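Long-range contacts in folylpolyglutamate synthase (FolC) (Helicobacter pylori, PDB 6K8C), which probably catalyses ATP-dependent addition of glutamate to dihydropteroate and then to tetrahydrofolates, building dihydrofolate and folylpolyglutamates: residues V286-H291 / F321-I326; L310-Y315 / L374-F379. All coordinates share one frame; numbering follows the deposited sequence.

Contact 1: residues V286-H291 / F321-I326; sequences VGHNPH and FLVLEI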
ATOM      1  N   VAL A 286       1.573   0.500 -10.018  1.00 25.31           N
ATOM      2  CA  VAL A 286       0.414   1.187  -9.460  1.00 25.93           C
ATOM      3  C   VAL A 286       0.725   2.604  -8.997  1.00 31.83           C
ATOM      4  O   VAL A 286      -0.158   3.267  -8.438  1.00 34.27           O
ATOM      5  CB  VAL A 286      -0.174   0.397  -8.276  1.00 32.53           C
ATOM      6  CG1 VAL A 286      -0.680  -0.957  -8.750  1.00 38.39           C
ATOM      7  CG2 VAL A 286       0.878   0.227  -7.183  1.00 36.45           C
ATOM      8  N   GLY A 287       1.943   3.090  -9.207  1.00 31.64           N
ATOM      9  CA  GLY A 287       2.316   4.389  -8.683  1.00 29.79           C
ATOM     10  C   GLY A 287       1.802   5.554  -9.513  1.00 38.19           C
ATOM     11  O   GLY A 287       1.235   5.396 -10.594  1.00 28.38           O
ATOM     12  N   HIS A 288       1.993   6.758  -8.969  1.00 32.41           N
ATOM     13  CA  HIS A 288       1.828   7.988  -9.751  1.00 32.29           C
ATOM     14  C   HIS A 288       2.571   9.086  -8.987  1.00 35.49           C
ATOM     15  O   HIS A 288       1.992   9.771  -8.142  1.00 39.01           O
ATOM     16  CB  HIS A 288       0.381   8.367  -9.985  1.00 31.49           C
ATOM     17  CG  HIS A 288       0.216   9.430 -11.029  1.00 38.46           C
ATOM     18  ND1 HIS A 288       0.537  10.751 -10.801  1.00 48.13           N
ATOM     19  CD2 HIS A 288      -0.193   9.359 -12.318  1.00 41.50           C
ATOM     20  CE1 HIS A 288       0.313  11.451 -11.900  1.00 43.98           C
ATOM     21  NE2 HIS A 288      -0.130  10.630 -12.835  1.00 35.59           N
ATOM     22  N   ASN A 289       3.855   9.232  -9.299  1.00 31.37           N
ATOM     23  CA  ASN A 289       4.750  10.119  -8.572  1.00 37.89           C
ATOM     24  C   ASN A 289       5.917  10.438  -9.475  1.00 36.79           C
ATOM     25  O   ASN A 289       6.346   9.572 -10.248  1.00 29.65           O
ATOM     26  CB  ASN A 289       5.260   9.457  -7.285  1.00 39.81           C
ATOM     27  CG  ASN A 289       4.818  10.183  -6.045  1.00 58.86           C
ATOM     28  OD1 ASN A 289       3.916  11.021  -6.089  1.00 66.61           O
ATOM     29  ND2 ASN A 289       5.452   9.868  -4.920  1.00 63.13           N
ATOM     30  N   PRO A 290       6.468  11.650  -9.398  1.00 35.15           N
ATOM     31  CA  PRO A 290       7.723  11.911 -10.108  1.00 32.14           C
ATOM     32  C   PRO A 290       8.805  10.916  -9.742  1.00 31.67           C
ATOM     33  O   PRO A 290       9.590  10.505 -10.606  1.00 32.79           O
ATOM     34  CB  PRO A 290       8.080  13.340  -9.668  1.00 37.57           C
ATOM     35  CG  PRO A 290       6.771  13.957  -9.313  1.00 39.69           C
ATOM     36  CD  PRO A 290       5.966  12.843  -8.696  1.00 31.89           C
ATOM     37  N   HIS A 291       8.856  10.495  -8.476  1.00 31.00           N
ATOM     38  CA  HIS A 291       9.897   9.563  -8.062  1.00 30.85           C
ATOM     39  C   HIS A 291       9.725   8.201  -8.723  1.00 26.93           C
ATOM     40  O   HIS A 291      10.694   7.619  -9.227  1.00 30.66           O
ATOM     41  CB  HIS A 291       9.910   9.419  -6.540  1.00 42.37           C
ATOM     42  CG  HIS A 291      11.077   8.638  -6.032  1.00 44.03           C
ATOM     43  ND1 HIS A 291      12.305   9.213  -5.786  1.00 54.08           N
ATOM     44  CD2 HIS A 291      11.216   7.319  -5.756  1.00 45.70           C
ATOM     45  CE1 HIS A 291      13.147   8.285  -5.364  1.00 51.07           C
ATOM     46  NE2 HIS A 291      12.510   7.128  -5.337  1.00 46.44           N
ATOM     47  N   PHE A 321       1.049  16.327 -15.436  1.00 33.24           N
ATOM     48  CA  PHE A 321       1.963  16.965 -16.378  1.00 35.24           C
ATOM     49  C   PHE A 321       3.407  16.552 -16.111  1.00 27.16           C
ATOM     50  O   PHE A 321       4.119  16.110 -17.021  1.00 31.14           O
ATOM     51  CB  PHE A 321       1.812  18.490 -16.302  1.00 30.86           C
ATOM     52  CG  PHE A 321       2.839  19.236 -17.095  1.00 35.19           C
ATOM     53  CD1 PHE A 321       2.652  19.470 -18.448  1.00 32.16           C
ATOM     54  CD2 PHE A 321       3.998  19.705 -16.492  1.00 37.16           C
ATOM     55  CE1 PHE A 321       3.593  20.155 -19.184  1.00 37.74           C
ATOM     56  CE2 PHE A 321       4.948  20.387 -17.226  1.00 35.21           C
ATOM     57  CZ  PHE A 321       4.747  20.612 -18.573  1.00 34.20           C
ATOM     58  N   LEU A 322       3.857  16.693 -14.864  1.00 29.14           N
ATOM     59  CA  LEU A 322       5.248  16.395 -14.542  1.00 31.38           C
ATOM     60  C   LEU A 322       5.564  14.920 -14.758  1.00 29.03           C
ATOM     61  O   LEU A 322       6.625  14.575 -15.292  1.00 30.28           O
ATOM     62  CB  LEU A 322       5.544  16.804 -13.101  1.00 35.34           C
ATOM     63  CG  LEU A 322       6.980  16.607 -12.616  1.00 36.80           C
ATOM     64  CD1 LEU A 322       7.959  17.201 -13.614  1.00 38.08           C
ATOM     65  CD2 LEU A 322       7.164  17.218 -11.231  1.00 35.56           C
ATOM     66  N   VAL A 323       4.649  14.037 -14.358  1.00 31.38           N
ATOM     67  CA  VAL A 323       4.885  12.602 -14.502  1.00 30.58           C
ATOM     68  C   VAL A 323       5.037  12.234 -15.973  1.00 29.84           C
ATOM     69  O   VAL A 323       5.964  11.512 -16.360  1.00 28.25           O
ATOM     70  CB  VAL A 323       3.752  11.814 -13.824  1.00 40.56           C
ATOM     71  CG1 VAL A 323       3.632  10.421 -14.414  1.00 32.07           C
ATOM     72  CG2 VAL A 323       3.988  11.765 -12.319  1.00 34.61           C
ATOM     73  N   LEU A 324       4.144  12.750 -16.823  1.00 27.52           N
ATOM     74  CA  LEU A 324       4.233  12.466 -18.251  1.00 23.13           C
ATOM     75  C   LEU A 324       5.459  13.121 -18.876  1.00 26.43           C
ATOM     76  O   LEU A 324       6.054  12.570 -19.811  1.00 28.51           O
ATOM     77  CB  LEU A 324       2.956  12.927 -18.953  1.00 27.19           C
ATOM     78  CG  LEU A 324       1.699  12.165 -18.516  1.00 31.88           C
ATOM     79  CD1 LEU A 324       0.437  12.906 -18.923  1.00 33.07           C
ATOM     80  CD2 LEU A 324       1.712  10.758 -19.094  1.00 31.40           C
ATOM     81  N   GLU A 325       5.846  14.306 -18.391  1.00 26.78           N
ATOM     82  CA  GLU A 325       7.066  14.934 -18.886  1.00 28.85           C
ATOM     83  C   GLU A 325       8.291  14.091 -18.553  1.00 23.50           C
ATOM     84  O   GLU A 325       9.209  13.959 -19.372  1.00 26.48           O
ATOM     85  CB  GLU A 325       7.207  16.341 -18.306  1.00 29.75           C
ATOM     86  CG  GLU A 325       8.375  17.120 -18.879  1.00 32.62           C
ATOM     87  CD  GLU A 325       8.586  18.452 -18.182  1.00 40.98           C
ATOM     88  OE1 GLU A 325       8.840  18.458 -16.956  1.00 38.62           O
ATOM     89  OE2 GLU A 325       8.494  19.494 -18.863  1.00 47.76           O
ATOM     90  N   ILE A 326       8.317  13.504 -17.357  1.00 27.98           N
ATOM     91  CA  ILE A 326       9.431  12.639 -16.971  1.00 26.86           C
ATOM     92  C   ILE A 326       9.476  11.393 -17.851  1.00 28.56           C
ATOM     93  O   ILE A 326      10.553  10.948 -18.272  1.00 26.09           O
ATOM     94  CB  ILE A 326       9.322  12.284 -15.475  1.00 31.03           C
ATOM     95  CG1 ILE A 326       9.709  13.495 -14.617  1.00 27.17           C
ATOM     96  CG2 ILE A 326      10.180  11.066 -15.135  1.00 26.23           C
ATOM     97  CD1 ILE A 326       9.128  13.457 -13.216  1.00 30.00           C
TER
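Pro290, the first residue of helix 290-303, lies closest to Val323 of helix 320-327, with 5.3 Å between their CA atoms, and no hydrogen bond joins the two backbones; the contact is apolar. Val323 is its buried centre. Its two methyls split the work: CG2 reaches the backbone between Asn289 and Pro290, 3.7 Å from Asn289 C, and also meets the imidazole at His288 CE1, while CG1 sits over one face of that ring, 4.0 Å above the plane and displaced toward the rim. The ring gets there because His288 carries CG anti to its own N (chi1 -167°), which brings the imidazole up to the helix; the polar partner of NE2 is Tyr312. Pro290 fills the outer part of the contact through CB and CG. Pro290 CG touches Leu322 CD2 at 3.8 Å, the two side chains meeting at about a right angle, and Pro290 CB rests 3.7 Å from Ile326 CD1. Leu322, Val323 and Ile326 thus present one side of their helix to the proline and the turn before it. Further along helix 290-303, Ala293 packs on both Val323 and Ile326, and Lys297 NZ bonds to Ile326 O. Leu324 packs on Leu310 and Tyr312 of strand 308-312 and on helix 347-357, so helix 320-327 lies between its two helical neighbours and against the sheet.

Contact 2: residues L310-Y315 / L374-F379; sequences LIYNCY and LVYGSF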
ATOM      1  N   LEU A 310       2.688   3.948 -23.411  1.00 24.89           N
ATOM      2  CA  LEU A 310       2.191   4.120 -22.052  1.00 27.98           C
ATOM      3  C   LEU A 310       0.679   3.923 -22.021  1.00 25.60           C
ATOM      4  O   LEU A 310      -0.049   4.561 -22.788  1.00 34.38           O
ATOM      5  CB  LEU A 310       2.552   5.508 -21.515  1.00 23.30           C
ATOM      6  CG  LEU A 310       2.141   5.783 -20.068  1.00 25.54           C
ATOM      7  CD1 LEU A 310       2.950   4.918 -19.109  1.00 25.55           C
ATOM      8  CD2 LEU A 310       2.324   7.259 -19.734  1.00 25.62           C
ATOM      9  N   ILE A 311       0.214   3.042 -21.139  1.00 25.43           N
ATOM     10  CA  ILE A 311      -1.209   2.866 -20.859  1.00 22.09           C
ATOM     11  C   ILE A 311      -1.485   3.547 -19.526  1.00 28.03           C
ATOM     12  O   ILE A 311      -0.916   3.162 -18.497  1.00 27.17           O
ATOM     13  CB  ILE A 311      -1.597   1.377 -20.827  1.00 22.49           C
ATOM     14  CG1 ILE A 311      -1.411   0.762 -22.214  1.00 25.11           C
ATOM     15  CG2 ILE A 311      -3.041   1.196 -20.364  1.00 26.42           C
ATOM     16  CD1 ILE A 311      -1.330  -0.760 -22.211  1.00 32.08           C
ATOM     17  N   TYR A 312      -2.344   4.565 -19.535  1.00 30.75           N
ATOM     18  CA  TYR A 312      -2.275   5.572 -18.485  1.00 29.02           C
ATOM     19  C   TYR A 312      -3.631   6.200 -18.201  1.00 35.26           C
ATOM     20  O   TYR A 312      -4.417   6.466 -19.115  1.00 30.51           O
ATOM     21  CB  TYR A 312      -1.275   6.672 -18.887  1.00 32.15           C
ATOM     22  CG  TYR A 312      -1.160   7.830 -17.918  1.00 31.85           C
ATOM     23  CD1 TYR A 312      -0.282   7.774 -16.840  1.00 30.53           C
ATOM     24  CD2 TYR A 312      -1.917   8.983 -18.087  1.00 34.27           C
ATOM     25  CE1 TYR A 312      -0.169   8.836 -15.952  1.00 31.13           C
ATOM     26  CE2 TYR A 312      -1.813  10.044 -17.204  1.00 38.44           C
ATOM     27  CZ  TYR A 312      -0.936   9.966 -16.139  1.00 39.03           C
ATOM     28  OH  TYR A 312      -0.829  11.020 -15.258  1.00 33.20           O
ATOM     29  N   ASN A 313      -3.880   6.441 -16.917  1.00 32.86           N
ATOM     30  CA  ASN A 313      -4.846   7.427 -16.456  1.00 38.87           C
ATOM     31  C   ASN A 313      -4.411   7.847 -15.060  1.00 33.29           C
ATOM     32  O   ASN A 313      -3.516   7.242 -14.467  1.00 40.33           O
ATOM     33  CB  ASN A 313      -6.280   6.882 -16.468  1.00 37.01           C
ATOM     34  CG  ASN A 313      -7.301   7.941 -16.851  1.00 45.05           C
ATOM     35  OD1 ASN A 313      -7.060   9.140 -16.694  1.00 39.64           O
ATOM     36  ND2 ASN A 313      -8.452   7.503 -17.348  1.00 43.70           N
ATOM     37  N   CYS A 314      -5.039   8.893 -14.528  1.00 38.20           N
ATOM     38  CA  CYS A 314      -4.659   9.340 -13.193  1.00 47.17           C
ATOM     39  C   CYS A 314      -5.821  10.066 -12.530  1.00 42.88           C
ATOM     40  O   CYS A 314      -6.795  10.457 -13.176  1.00 46.03           O
ATOM     41  CB  CYS A 314      -3.418  10.236 -13.239  1.00 39.32           C
ATOM     42  SG  CYS A 314      -3.734  11.895 -13.852  1.00 50.22           S
ATOM     43  N   TYR A 315      -5.698  10.235 -11.218  1.00 44.25           N
ATOM     44  CA  TYR A 315      -6.685  10.962 -10.439  1.00 55.97           C
ATOM     45  C   TYR A 315      -6.490  12.467 -10.623  1.00 61.06           C
ATOM     46  O   TYR A 315      -5.456  12.929 -11.119  1.00 54.06           O
ATOM     47  CB  TYR A 315      -6.590  10.569  -8.962  1.00 53.22           C
ATOM     48  CG  TYR A 315      -7.065   9.159  -8.681  1.00 48.71           C
ATOM     49  CD1 TYR A 315      -8.360   8.765  -9.000  1.00 49.81           C
ATOM     50  CD2 TYR A 315      -6.212   8.218  -8.109  1.00 46.39           C
ATOM     51  CE1 TYR A 315      -8.798   7.475  -8.750  1.00 48.26           C
ATOM     52  CE2 TYR A 315      -6.642   6.927  -7.855  1.00 51.19           C
ATOM     53  CZ  TYR A 315      -7.934   6.561  -8.176  1.00 45.11           C
ATOM     54  OH  TYR A 315      -8.361   5.276  -7.926  1.00 48.47           O
ATOM     55  N   LEU A 374       4.001   0.118 -20.760  1.00 25.75           N
ATOM     56  CA  LEU A 374       3.954   0.380 -19.328  1.00 26.58           C
ATOM     57  C   LEU A 374       2.527   0.760 -18.962  1.00 26.41           C
ATOM     58  O   LEU A 374       1.955   1.681 -19.557  1.00 27.50           O
ATOM     59  CB  LEU A 374       4.922   1.500 -18.916  1.00 24.11           C
ATOM     60  CG  LEU A 374       4.756   2.037 -17.482  1.00 26.48           C
ATOM     61  CD1 LEU A 374       4.978   0.939 -16.450  1.00 27.80           C
ATOM     62  CD2 LEU A 374       5.689   3.226 -17.211  1.00 24.36           C
ATOM     63  N   VAL A 375       1.949   0.035 -18.006  1.00 25.70           N
ATOM     64  CA  VAL A 375       0.646   0.350 -17.436  1.00 26.80           C
ATOM     65  C   VAL A 375       0.898   1.054 -16.109  1.00 25.79           C
ATOM     66  O   VAL A 375       1.559   0.499 -15.225  1.00 26.62           O
ATOM     67  CB  VAL A 375      -0.204  -0.918 -17.248  1.00 25.89           C
ATOM     68  CG1 VAL A 375      -1.504  -0.598 -16.516  1.00 31.63           C
ATOM     69  CG2 VAL A 375      -0.478  -1.577 -18.600  1.00 25.88           C
ATOM     70  N   TYR A 376       0.387   2.275 -15.964  1.00 29.32           N
ATOM     71  CA  TYR A 376       0.835   3.147 -14.890  1.00 27.40           C
ATOM     72  C   TYR A 376      -0.264   4.123 -14.498  1.00 25.14           C
ATOM     73  O   TYR A 376      -0.993   4.636 -15.352  1.00 28.74           O
ATOM     74  CB  TYR A 376       2.086   3.915 -15.332  1.00 24.36           C
ATOM     75  CG  TYR A 376       2.734   4.801 -14.300  1.00 24.16           C
ATOM     76  CD1 TYR A 376       3.210   4.286 -13.103  1.00 29.10           C
ATOM     77  CD2 TYR A 376       2.923   6.154 -14.549  1.00 32.02           C
ATOM     78  CE1 TYR A 376       3.834   5.108 -12.168  1.00 31.74           C
ATOM     79  CE2 TYR A 376       3.538   6.976 -13.623  1.00 31.88           C
ATOM     80  CZ  TYR A 376       3.995   6.450 -12.436  1.00 28.60           C
ATOM     81  OH  TYR A 376       4.619   7.275 -11.518  1.00 30.97           O
ATOM     82  N   GLY A 377      -0.372   4.386 -13.199  1.00 27.93           N
ATOM     83  CA  GLY A 377      -1.178   5.512 -12.772  1.00 38.88           C
ATOM     84  C   GLY A 377      -1.822   5.391 -11.406  1.00 41.84           C
ATOM     85  O   GLY A 377      -1.946   6.393 -10.690  1.00 36.21           O
ATOM     86  N   SER A 378      -2.241   4.182 -11.041  1.00 31.44           N
ATOM     87  CA  SER A 378      -2.983   3.947  -9.809  1.00 39.67           C
ATOM     88  C   SER A 378      -3.191   2.450  -9.662  1.00 35.78           C
ATOM     89  O   SER A 378      -2.956   1.676 -10.593  1.00 31.28           O
ATOM     90  CB  SER A 378      -4.340   4.654  -9.809  1.00 40.59           C
ATOM     91  OG  SER A 378      -5.056   4.400 -11.014  1.00 46.37           O
ATOM     92  N   PHE A 379      -3.625   2.048  -8.464  1.00 35.43           N
ATOM     93  CA  PHE A 379      -4.150   0.699  -8.297  1.00 42.85           C
ATOM     94  C   PHE A 379      -5.317   0.475  -9.244  1.00 37.24           C
ATOM     95  O   PHE A 379      -5.461  -0.601  -9.836  1.00 41.44           O
ATOM     96  CB  PHE A 379      -4.599   0.470  -6.847  1.00 37.16           C
ATOM     97  CG  PHE A 379      -3.499   0.016  -5.919  1.00 37.74           C
ATOM     98  CD1 PHE A 379      -2.656   0.940  -5.326  1.00 38.45           C
ATOM     99  CD2 PHE A 379      -3.326  -1.327  -5.623  1.00 42.66           C
ATOM    100  CE1 PHE A 379      -1.657   0.541  -4.464  1.00 43.53           C
ATOM    101  CE2 PHE A 379      -2.320  -1.738  -4.754  1.00 41.23           C
ATOM    102  CZ  PHE A 379      -1.484  -0.796  -4.176  1.00 43.17           C
TER
HETATM  103  O   HOH W   1      -3.635   8.812 -10.070  1.00 50.80           O
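Ile311 supplies both ends of the backbone pairing between the parallel strands 310-312 and 374-376, whose axes approach to 4.7 Å at an angle of 20°. Its N donates to Leu374 O in a short, nearly straight bond (2.7 Å, 170° at the hydrogen), and its O accepts from Tyr376 N at 3.0 Å. Beyond the strands one water bridges the chains, accepting from Tyr315 N and donating to Gly377 O, and Gly377 CA makes a weaker CA-H...O contact with Asn313 O (3.4 Å). Asn313 O, buried here, has no conventional hydrogen-bond partner in the model. Glycine suits position 377 twice over: a CB would run into Asn313 O and, at these backbone angles, into Tyr376 O. That Tyr376 O lies obliquely to the Tyr312 ring, 3.5 Å from Tyr312 CD1, and takes a CA-H...O contact from Tyr312 CA. Apolar contacts form on both sheet faces. Leu310 and Leu374 lie side by side and point the same way, Leu310 CD1 being 3.7 Å from Leu374 CD2 and also touching Tyr376 CB; on the other face Ile311 CD1 meets Val375 CG2 at 3.8 Å. Tyr315 CE2 packs on Ser378 CB. Ser378 turns OG between its N and carbonyl carbon (chi1 49°), where it N-caps helix 379-390 through Val381 N. Helices 290-303 and 320-327 cover the Leu310, Leu374 and Tyr376 face, while Phe385 of helix 379-390 covers Ile311 and Val375. Parallel strands with helices on both faces are characteristic of the Rossmann-like alpha/beta fold of the Mur ligase C-terminal domain.

In the fold
The centres of contacts 1 and 2 are 10 Å apart, and two tyrosines of the sheet tie them together. Tyr312 OH and His288 NE2 join the contacts across 2.6 Å, a probable hydrogen bond, while Tyr376 OH lies 3.1 Å from Asn289 N, a probable hydrogen bond to the residue just before helix 290-303; Ser292 OG is a further partner of Tyr376 OH. His288 CB also packs 3.1 Å from Gly377 O. Along the chain the segments alternate, with strand 308-312 joining helix 290-303 to helix 320-327. Contact 2 lies in the sheet of the C-terminal domain, and contact 1 joins two of the helices that cover its Leu310, Leu374 and Tyr376 face. A citrate, probably from the crystallisation liquor, lies near the Asn289 side chain.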